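Local coordinates for protein RhCC (Rhodococcus jostii, PDB 4U5R) that probably acts as a cofactor-independent oxygenase of the tautomerase superfamily, with a beta-alpha-beta fold and a metal-binding site for magnesium, at residues N10-T13 with P14-E18; V85-E88 with K89-P92; T50-G54 with G55-N59; T108-D111 with L112-T115. The protein carries 1 engineered substitution. All coordinates share one frame; numbering follows the deposited sequence.

Contact 1: residues N10-T13 with P14-E18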
loop_
_atom_site.group_PDB
_atom_site.type_symbol
_atom_site.label_atom_id
_atom_site.label_comp_id
_atom_site.label_asym_id
_atom_site.label_seq_id
_atom_site.Cartn_x
_atom_site.Cartn_y
_atom_site.Cartn_z
ATOM N N ASN B 10 16.335 11.135 -9.191
ATOM C CA ASN B 10 17.751 11.407 -8.927
ATOM C C ASN B 10 18.013 12.277 -7.691
ATOM O O ASN B 10 19.116 12.799 -7.513
ATOM C CB ASN B 10 18.403 12.037 -10.176
ATOM C CG ASN B 10 18.118 11.246 -11.450
ATOM O OD1 ASN B 10 17.676 11.803 -12.456
ATOM N ND2 ASN B 10 18.359 9.942 -11.409
ATOM N N ALA B 11 17.024 12.396 -6.805
ATOM C CA ALA B 11 17.206 13.155 -5.570
ATOM C C ALA B 11 18.332 12.586 -4.707
ATOM O O ALA B 11 19.105 13.342 -4.107
ATOM C CB ALA B 11 15.905 13.190 -4.760
ATOM N N PHE B 12 18.399 11.255 -4.632
ATOM C CA PHE B 12 19.368 10.570 -3.782
ATOM C C PHE B 12 20.398 9.767 -4.560
ATOM O O PHE B 12 20.062 9.043 -5.503
ATOM C CB PHE B 12 18.656 9.627 -2.812
ATOM C CG PHE B 12 17.759 10.320 -1.829
ATOM C CD1 PHE B 12 18.087 11.558 -1.308
ATOM C CD2 PHE B 12 16.592 9.704 -1.402
ATOM C CE1 PHE B 12 17.260 12.176 -0.390
ATOM C CE2 PHE B 12 15.760 10.318 -0.484
ATOM C CZ PHE B 12 16.087 11.556 0.015
ATOM N N THR B 13 21.650 9.879 -4.131
ATOM C CA THR B 13 22.731 9.041 -4.652
ATOM C C THR B 13 22.650 7.654 -4.033
ATOM O O THR B 13 21.959 7.467 -3.033
ATOM C CB THR B 13 24.117 9.635 -4.337
ATOM O OG1 THR B 13 24.309 9.654 -2.918
ATOM C CG2 THR B 13 24.251 11.049 -4.902
ATOM N N PRO B 14 23.365 6.674 -4.609
ATOM C CA PRO B 14 23.397 5.367 -3.940
ATOM C C PRO B 14 23.906 5.462 -2.491
ATOM O O PRO B 14 23.365 4.802 -1.591
ATOM C CB PRO B 14 24.353 4.552 -4.819
ATOM C CG PRO B 14 24.222 5.160 -6.164
ATOM C CD PRO B 14 24.004 6.632 -5.938
ATOM N N ASP B 15 24.922 6.293 -2.263
ATOM C CA ASP B 15 25.416 6.527 -0.912
ATOM C C ASP B 15 24.340 7.140 -0.008
ATOM O O ASP B 15 24.202 6.721 1.136
ATOM C CB ASP B 15 26.663 7.415 -0.946
ATOM C CG ASP B 15 27.889 6.676 -1.462
ATOM O OD1 ASP B 15 27.847 5.427 -1.538
ATOM O OD2 ASP B 15 28.897 7.340 -1.788
ATOM N N ASP B 16 23.569 8.102 -0.528
ATOM C CA ASP B 16 22.422 8.664 0.205
ATOM C C ASP B 16 21.434 7.585 0.637
ATOM O O ASP B 16 20.917 7.608 1.748
ATOM C CB ASP B 16 21.639 9.667 -0.651
ATOM C CG ASP B 16 22.306 11.029 -0.777
ATOM O OD1 ASP B 16 23.217 11.382 0.011
ATOM O OD2 ASP B 16 21.872 11.765 -1.689
ATOM N N LYS B 17 21.144 6.664 -0.271
ATOM C CA LYS B 17 20.125 5.656 0.010
ATOM C C LYS B 17 20.625 4.661 1.058
ATOM O O LYS B 17 19.868 4.207 1.923
ATOM C CB LYS B 17 19.707 4.960 -1.289
ATOM C CG LYS B 17 18.875 5.860 -2.189
ATOM C CD LYS B 17 18.464 5.203 -3.490
ATOM C CE LYS B 17 19.521 5.389 -4.570
ATOM N NZ LYS B 17 19.002 4.926 -5.885
ATOM N N GLU B 18 21.912 4.339 0.994
ATOM C CA GLU B 18 22.538 3.511 2.016
ATOM C C GLU B 18 22.479 4.181 3.391
ATOM O O GLU B 18 22.032 3.577 4.374
ATOM C CB GLU B 18 23.985 3.214 1.627
ATOM C CG GLU B 18 24.663 2.196 2.513
ATOM C CD GLU B 18 25.972 1.739 1.919
ATOM O OE1 GLU B 18 26.824 2.606 1.629
ATOM O OE2 GLU B 18 26.140 0.517 1.721
#
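Thr13 sits at the N-cap of helix 14-32, where the chain leaves the loop 10-13 and turns into its first helical turn; Lys17 N closes that turn on Thr13 O at 3.0 Å. The side chains of Thr13 and Asp16 then trade bonds with each other's backbone. Thr13 OG1 lies between its own backbone N and carbonyl carbon (chi1 64°), which swings it over the end of the helix to accept from Asp16 N at 2.9 Å, with 162° at the hydrogen. In return Asp16 OD2 takes Thr13 N at 3.1 Å, the donor standing above the carboxylate plane and not within it. This reciprocal pair is a capping box, and it satisfies backbone N-H groups that the first turn of a helix cannot serve itself. Asp16 OD2 has a second partner in Arg97, a salt bridge that helps fix the carboxylate. The ring of Phe12 stands nearly perpendicular to that carboxylate, and its CB rests 3.7 Å from Asp16 CB. On another flank of Phe12, Lys17 CG comes to 3.8 Å from the same Phe12 CB, while Lys17 NZ reaches on to the carbonyl of Glu49 in the second subunit. Phe12 itself is buried, packed on Phe43 of strand 40-46 and on Phe93 and Ile94 in the loop after helix 76-90, which places the start of helix 14-32 beside that strand and loop.

Contact 2: residues V85-E88 with K89-P92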
loop_
_atom_site.group_PDB
_atom_site.type_symbol
_atom_site.label_atom_id
_atom_site.label_comp_id
_atom_site.label_asym_id
_atom_site.label_seq_id
_atom_site.Cartn_x
_atom_site.Cartn_y
_atom_site.Cartn_z
ATOM N N VAL B 85 10.742 9.924 16.070
ATOM C CA VAL B 85 12.032 9.374 15.683
ATOM C C VAL B 85 12.170 9.230 14.154
ATOM O O VAL B 85 13.235 9.489 13.591
ATOM C CB VAL B 85 12.264 8.018 16.371
ATOM C CG1 VAL B 85 13.567 7.410 15.904
ATOM C CG2 VAL B 85 12.293 8.211 17.881
ATOM N N ALA B 86 11.091 8.845 13.482
ATOM C CA ALA B 86 11.092 8.763 12.026
ATOM C C ALA B 86 11.469 10.107 11.399
ATOM O O ALA B 86 12.305 10.155 10.507
ATOM C CB ALA B 86 9.734 8.314 11.518
ATOM N N GLU B 87 10.865 11.191 11.880
ATOM C CA GLU B 87 11.145 12.510 11.317
ATOM C C GLU B 87 12.580 12.919 11.610
ATOM O O GLU B 87 13.236 13.558 10.786
ATOM C CB GLU B 87 10.170 13.567 11.860
ATOM C CG GLU B 87 8.720 13.358 11.446
ATOM C CD GLU B 87 8.447 13.685 9.986
ATOM O OE1 GLU B 87 9.361 14.176 9.281
ATOM O OE2 GLU B 87 7.302 13.438 9.549
ATOM N N GLU B 88 13.066 12.521 12.780
ATOM C CA GLU B 88 14.447 12.795 13.171
ATOM C C GLU B 88 15.453 12.170 12.197
ATOM O O GLU B 88 16.429 12.816 11.823
ATOM C CB GLU B 88 14.694 12.302 14.604
ATOM C CG GLU B 88 14.316 13.324 15.671
ATOM C CD GLU B 88 14.405 12.782 17.089
ATOM O OE1 GLU B 88 14.869 11.635 17.274
ATOM O OE2 GLU B 88 13.993 13.505 18.024
ATOM N N LYS B 89 15.204 10.932 11.769
ATOM C CA LYS B 89 16.089 10.251 10.814
ATOM C C LYS B 89 15.988 10.812 9.398
ATOM O O LYS B 89 16.969 10.845 8.659
ATOM C CB LYS B 89 15.777 8.750 10.774
ATOM C CG LYS B 89 15.802 8.074 12.132
ATOM C CD LYS B 89 17.171 8.240 12.782
ATOM C CE LYS B 89 17.272 7.437 14.072
ATOM N NZ LYS B 89 18.655 7.461 14.637
ATOM N N LEU B 90 14.787 11.232 9.019
ATOM C CA LEU B 90 14.537 11.739 7.673
ATOM C C LEU B 90 15.089 13.138 7.438
ATOM O O LEU B 90 15.500 13.464 6.321
ATOM C CB LEU B 90 13.033 11.760 7.379
ATOM C CG LEU B 90 12.266 10.438 7.303
ATOM C CD1 LEU B 90 10.780 10.738 7.218
ATOM C CD2 LEU B 90 12.706 9.630 6.110
ATOM N N ALA B 91 15.098 13.964 8.484
ATOM C CA ALA B 91 15.379 15.401 8.345
ATOM C C ALA B 91 16.683 15.758 7.610
ATOM O O ALA B 91 16.673 16.672 6.794
ATOM C CB ALA B 91 15.369 16.066 9.721
ATOM N N PRO B 92 17.800 15.047 7.879
ATOM C CA PRO B 92 19.022 15.432 7.154
ATOM C C PRO B 92 18.965 15.251 5.637
ATOM O O PRO B 92 19.656 15.986 4.910
ATOM C CB PRO B 92 20.088 14.511 7.764
ATOM C CG PRO B 92 19.574 14.247 9.142
ATOM C CD PRO B 92 18.096 14.062 8.936
#
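Three backbone bonds tie residues 85-88 to 89-92. Lys89 N donates to Val85 O at 3.0 Å, Leu90 N to Ala86 O at 3.1 Å, and Ala91 N to Glu87 O at 3.0 Å; the last is the most bent, with 137° at the hydrogen. All are i to i+4 bonds. Leu90 CG lies close beside Ala86 O, at 3.2 Å, the same oxygen that accepts from Leu90 N. Pro92 has no N-H with which to carry on the series, and its CD lies 3.6 Å from Glu88 O instead. This is the C-terminal end of helix 76-90, the helix of a beta-alpha-beta unit that links strand 61-68 to strand 100-107 in the tautomerase-like fold. Apolar contact comes from Val85 with Lys89, whose side chains lie side by side and point the same way: the lysine chain bends at CB-CG (chi2 -59°), which brings Lys89 CE to 4.1 Å from Val85 CG1. Both pack on Ile27 of helix 14-32, and Leu90 packs on Ile103 of strand 100-107. Among the charged groups, Glu88 OE1 and Lys89 NZ stay 6.2 Å apart, too far to pair. Lys89 NZ makes a weak hydrogen bond with Ser26 OG, whereas Glu87 OE1 accepts from the indole N-H of Trp101, and the Glu87 side chain also packs on Arg114 of the third subunit.

Contact 3: residues T50-G54 with G55-N59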
loop_
_atom_site.group_PDB
_atom_site.type_symbol
_atom_site.label_atom_id
_atom_site.label_comp_id
_atom_site.label_asym_id
_atom_site.label_seq_id
_atom_site.Cartn_x
_atom_site.Cartn_y
_atom_site.Cartn_z
ATOM N N THR B 50 4.667 13.639 -12.464
ATOM C CA THR B 50 4.001 12.407 -12.031
ATOM C C THR B 50 3.478 12.472 -10.594
ATOM O O THR B 50 2.619 11.682 -10.221
ATOM C CB THR B 50 4.924 11.163 -12.179
ATOM O OG1 THR B 50 6.063 11.265 -11.313
ATOM C CG2 THR B 50 5.389 11.005 -13.630
ATOM N N MET B 51 3.989 13.397 -9.784
ATOM C CA MET B 51 3.512 13.563 -8.415
ATOM C C MET B 51 2.710 14.847 -8.345
ATOM O O MET B 51 3.273 15.932 -8.492
ATOM C CB MET B 51 4.663 13.617 -7.400
ATOM C CG MET B 51 5.630 12.430 -7.426
ATOM S SD MET B 51 6.960 12.500 -6.186
ATOM C CE MET B 51 6.111 11.994 -4.687
ATOM N N TYR B 52 1.400 14.723 -8.129
ATOM C CA TYR B 52 0.509 15.880 -8.115
ATOM C C TYR B 52 -0.013 16.129 -6.708
ATOM O O TYR B 52 -0.642 15.262 -6.110
ATOM C CB TYR B 52 -0.646 15.683 -9.113
ATOM C CG TYR B 52 -0.174 15.882 -10.528
ATOM C CD1 TYR B 52 0.630 14.933 -11.140
ATOM C CD2 TYR B 52 -0.468 17.050 -11.225
ATOM C CE1 TYR B 52 1.108 15.116 -12.409
ATOM C CE2 TYR B 52 0.016 17.247 -12.510
ATOM C CZ TYR B 52 0.807 16.270 -13.091
ATOM O OH TYR B 52 1.298 16.434 -14.367
ATOM N N VAL B 53 0.270 17.326 -6.194
ATOM C CA VAL B 53 -0.088 17.702 -4.840
ATOM C C VAL B 53 -1.072 18.863 -4.940
ATOM O O VAL B 53 -0.746 19.891 -5.540
ATOM C CB VAL B 53 1.159 18.109 -4.016
ATOM C CG1 VAL B 53 0.742 18.646 -2.639
ATOM C CG2 VAL B 53 2.130 16.936 -3.896
ATOM N N GLY B 54 -2.272 18.695 -4.387
ATOM C CA GLY B 54 -3.292 19.723 -4.487
ATOM C C GLY B 54 -3.644 20.062 -5.927
ATOM O O GLY B 54 -4.011 21.193 -6.244
ATOM N N GLY B 55 -3.519 19.080 -6.811
ATOM C CA GLY B 55 -3.926 19.255 -8.190
ATOM C C GLY B 55 -2.878 19.905 -9.073
ATOM O O GLY B 55 -3.172 20.302 -10.202
ATOM N N LYS B 56 -1.666 20.062 -8.552
ATOM C CA LYS B 56 -0.592 20.679 -9.325
ATOM C C LYS B 56 0.656 19.825 -9.222
ATOM O O LYS B 56 0.962 19.311 -8.148
ATOM C CB LYS B 56 -0.306 22.105 -8.834
ATOM C CG LYS B 56 -1.500 23.050 -8.926
ATOM C CD LYS B 56 -1.176 24.447 -8.407
ATOM C CE LYS B 56 -2.428 25.329 -8.368
ATOM N NZ LYS B 56 -2.146 26.712 -7.880
ATOM N N ALA B 57 1.381 19.694 -10.330
ATOM C CA ALA B 57 2.610 18.903 -10.354
ATOM C C ALA B 57 3.610 19.478 -9.359
ATOM O O ALA B 57 3.912 20.664 -9.396
ATOM C CB ALA B 57 3.206 18.874 -11.750
ATOM N N ASN B 58 4.088 18.645 -8.443
ATOM C CA ASN B 58 5.109 19.083 -7.504
ATOM C C ASN B 58 6.322 18.189 -7.680
ATOM O O ASN B 58 6.268 16.988 -7.387
ATOM C CB ASN B 58 4.596 19.046 -6.056
ATOM C CG ASN B 58 5.577 19.664 -5.058
ATOM O OD1 ASN B 58 6.785 19.694 -5.283
ATOM N ND2 ASN B 58 5.052 20.144 -3.929
ATOM N N ASN B 59 7.409 18.782 -8.164
ATOM C CA ASN B 59 8.622 18.028 -8.408
ATOM C C ASN B 59 9.653 18.256 -7.291
ATOM O O ASN B 59 10.845 17.981 -7.458
ATOM C CB ASN B 59 9.173 18.396 -9.797
ATOM C CG ASN B 59 8.106 18.282 -10.908
ATOM O OD1 ASN B 59 7.427 17.263 -11.037
ATOM N ND2 ASN B 59 7.950 19.345 -11.701
HETATM O O HOH W 1 6.381 14.898 -10.306
HETATM O O HOH W 2 -3.447 16.237 -6.289
#
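Tyr52 CG stands anti to its carbonyl carbon (chi1 -75°), and chi2 of 72° turns the ring so that one face receives Ala57 across the hairpin. Ala57 CB lies 4.0 Å from the centroid of the Tyr52 ring, a CH-pi contact over the face. The phenol OH makes a weak hydrogen bond with the carbonyl of Glu49. On the other face of the two-stranded sheet, Val53 CG2 meets Asn58 CB at 3.9 Å, with the two side chains at a slant; Asn58 OD1 accepts a hydrogen bond from the backbone N of Asn60. Strands 51-53 and 56-57 form a beta hairpin closed by a type I' turn from Val53 to Lys56, whose two glycines, Gly54 and Gly55, suit its positive phi angles. Val53 and Lys56 are the hydrogen-bonded pair, with Val53 N to Lys56 O at 2.9 Å and Lys56 N to Val53 O at 3.2 Å. Farther down, Asn58 N meets Met51 O at 2.8 Å, almost straight at 172°. One water accepts from Met51 N and donates to Asn59 OD1. In the third subunit, a strand pairs antiparallel with residues 51-53, and Phe43 sets its ring at about a right angle to Tyr52.

Contact 4: residues T108-D111 with L112-T115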
loop_
_atom_site.group_PDB
_atom_site.type_symbol
_atom_site.label_atom_id
_atom_site.label_comp_id
_atom_site.label_asym_id
_atom_site.label_seq_id
_atom_site.Cartn_x
_atom_site.Cartn_y
_atom_site.Cartn_z
ATOM N N THR B 108 -0.323 -3.841 9.692
ATOM C CA THR B 108 -0.886 -4.978 8.968
ATOM C C THR B 108 -0.673 -6.247 9.801
ATOM O O THR B 108 0.170 -6.263 10.706
ATOM C CB THR B 108 -0.255 -5.129 7.548
ATOM O OG1 THR B 108 1.103 -5.558 7.666
ATOM C CG2 THR B 108 -0.284 -3.794 6.779
ATOM N N PRO B 109 -1.475 -7.300 9.546
ATOM C CA PRO B 109 -1.468 -8.488 10.421
ATOM C C PRO B 109 -0.149 -9.257 10.471
ATOM O O PRO B 109 0.361 -9.720 9.440
ATOM C CB PRO B 109 -2.558 -9.378 9.813
ATOM C CG PRO B 109 -3.439 -8.466 9.076
ATOM C CD PRO B 109 -2.589 -7.331 8.580
ATOM N N MET B 110 0.382 -9.426 11.679
ATOM C CA MET B 110 1.663 -10.107 11.865
ATOM C C MET B 110 1.678 -11.540 11.329
ATOM O O MET B 110 2.729 -12.041 10.932
ATOM C CB MET B 110 2.036 -10.108 13.351
ATOM C CG MET B 110 3.458 -10.558 13.644
ATOM S SD MET B 110 3.820 -10.431 15.409
ATOM C CE MET B 110 2.572 -11.517 16.093
ATOM N N ASP B 111 0.523 -12.199 11.322
ATOM C CA ASP B 111 0.464 -13.604 10.933
ATOM C C ASP B 111 0.289 -13.794 9.429
ATOM O O ASP B 111 0.213 -14.921 8.947
ATOM C CB ASP B 111 -0.663 -14.320 11.694
ATOM C CG ASP B 111 -2.050 -13.746 11.401
ATOM O OD1 ASP B 111 -2.172 -12.655 10.806
ATOM O OD2 ASP B 111 -3.042 -14.399 11.796
ATOM N N LEU B 112 0.246 -12.697 8.680
ATOM C CA LEU B 112 0.106 -12.794 7.223
ATOM C C LEU B 112 1.388 -12.324 6.553
ATOM O O LEU B 112 1.368 -11.495 5.656
ATOM C CB LEU B 112 -1.096 -11.985 6.722
ATOM C CG LEU B 112 -2.470 -12.481 7.179
ATOM C CD1 LEU B 112 -3.571 -11.620 6.584
ATOM C CD2 LEU B 112 -2.647 -13.932 6.762
ATOM N N TRP B 113 2.499 -12.909 6.980
ATOM C CA TRP B 113 3.818 -12.380 6.691
ATOM C C TRP B 113 4.822 -13.518 6.709
ATOM O O TRP B 113 4.870 -14.280 7.659
ATOM C CB TRP B 113 4.163 -11.302 7.727
ATOM C CG TRP B 113 5.598 -10.864 7.754
ATOM C CD1 TRP B 113 6.408 -10.594 6.680
ATOM C CD2 TRP B 113 6.398 -10.641 8.922
ATOM N NE1 TRP B 113 7.652 -10.204 7.115
ATOM C CE2 TRP B 113 7.671 -10.228 8.486
ATOM C CE3 TRP B 113 6.152 -10.747 10.295
ATOM C CZ2 TRP B 113 8.707 -9.935 9.374
ATOM C CZ3 TRP B 113 7.179 -10.455 11.175
ATOM C CH2 TRP B 113 8.440 -10.048 10.712
ATOM N N ARG B 114 5.612 -13.651 5.651
ATOM C CA ARG B 114 6.667 -14.648 5.629
ATOM C C ARG B 114 7.916 -13.977 5.096
ATOM O O ARG B 114 7.837 -13.093 4.238
ATOM C CB ARG B 114 6.292 -15.855 4.749
ATOM C CG ARG B 114 5.000 -16.575 5.142
ATOM C CD ARG B 114 5.219 -17.378 6.420
ATOM N NE ARG B 114 4.068 -18.200 6.780
ATOM C CZ ARG B 114 3.105 -17.830 7.622
ATOM N NH1 ARG B 114 3.119 -16.625 8.197
ATOM N NH2 ARG B 114 2.108 -18.671 7.881
ATOM N N THR B 115 9.076 -14.390 5.580
ATOM C CA THR B 115 10.315 -13.928 4.979
ATOM C C THR B 115 11.179 -15.143 4.626
ATOM O O THR B 115 11.348 -16.046 5.437
ATOM C CB THR B 115 11.062 -12.937 5.891
ATOM O OG1 THR B 115 12.184 -12.386 5.171
ATOM C CG2 THR B 115 11.502 -13.601 7.206
HETATM O O HOH W 3 3.960 -14.264 10.354
HETATM O O HOH W 4 -0.257 -17.558 9.497
#
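Asp111 O is gripped by a water and, more loosely, by Arg114. The water donates to it at 2.7 Å and accepts from Arg114 NH2, lying in the guanidinium plane, while Arg114 NH1 makes a weak, long bond of 3.5 Å to Asp111 O. That same NH1 has a firmer hold on Trp113 O at 3.0 Å, nearly in the guanidinium plane; the bend at chi2 (-73°) folds the arginine back toward the turn. A second water donates to both Met110 O and Trp113 O, so the start of the strand is stitched to the turn through solvent as well. The turn is type I, Pro109 to Leu112, closed by Leu112 N on Pro109 O at 3.1 Å, with the donor well above the carbonyl plane. Leu112 CD1 comes obliquely to the CB-CG side of the proline ring, 4.0 Å from Pro109 CG. Trp113, its CG anti to the backbone N (chi1 167°), has Met110 O in plane at the indole edge. Asp111 sends its carboxylate to Arg79 of the second subunit, and the indole N-H goes to Glu102 there. The turn carries the chain from strand 100-107, which bears the engineered Ala106, a position that binds magnesium in another structure of this protein (none is bound to this chain), into strand 113-115, which pairs antiparallel with a strand of the second subunit.

Overall arrangement
Contact 1 lies at the surface; the other three are partly buried. Contacts 1 and 2 mark opposite kinds of helix end: at 10-18 side chains cap the first turn of helix 14-32, whereas at 85-92 backbone bonds run out at a proline. The elements themselves meet, since Lys89 packs on helix 14-32, though the two contacts stay about 7 Å apart at their nearest atoms. Contacts 3 and 4 are turns, one between two short strands and one leading into a strand, and each offers a strand to another subunit of the trimer. Water bridges occur in both. In contact 4 the arginine on backbone carbonyls is its own Arg114; in contact 3 Gly54 O is held by Arg36 of the third subunit.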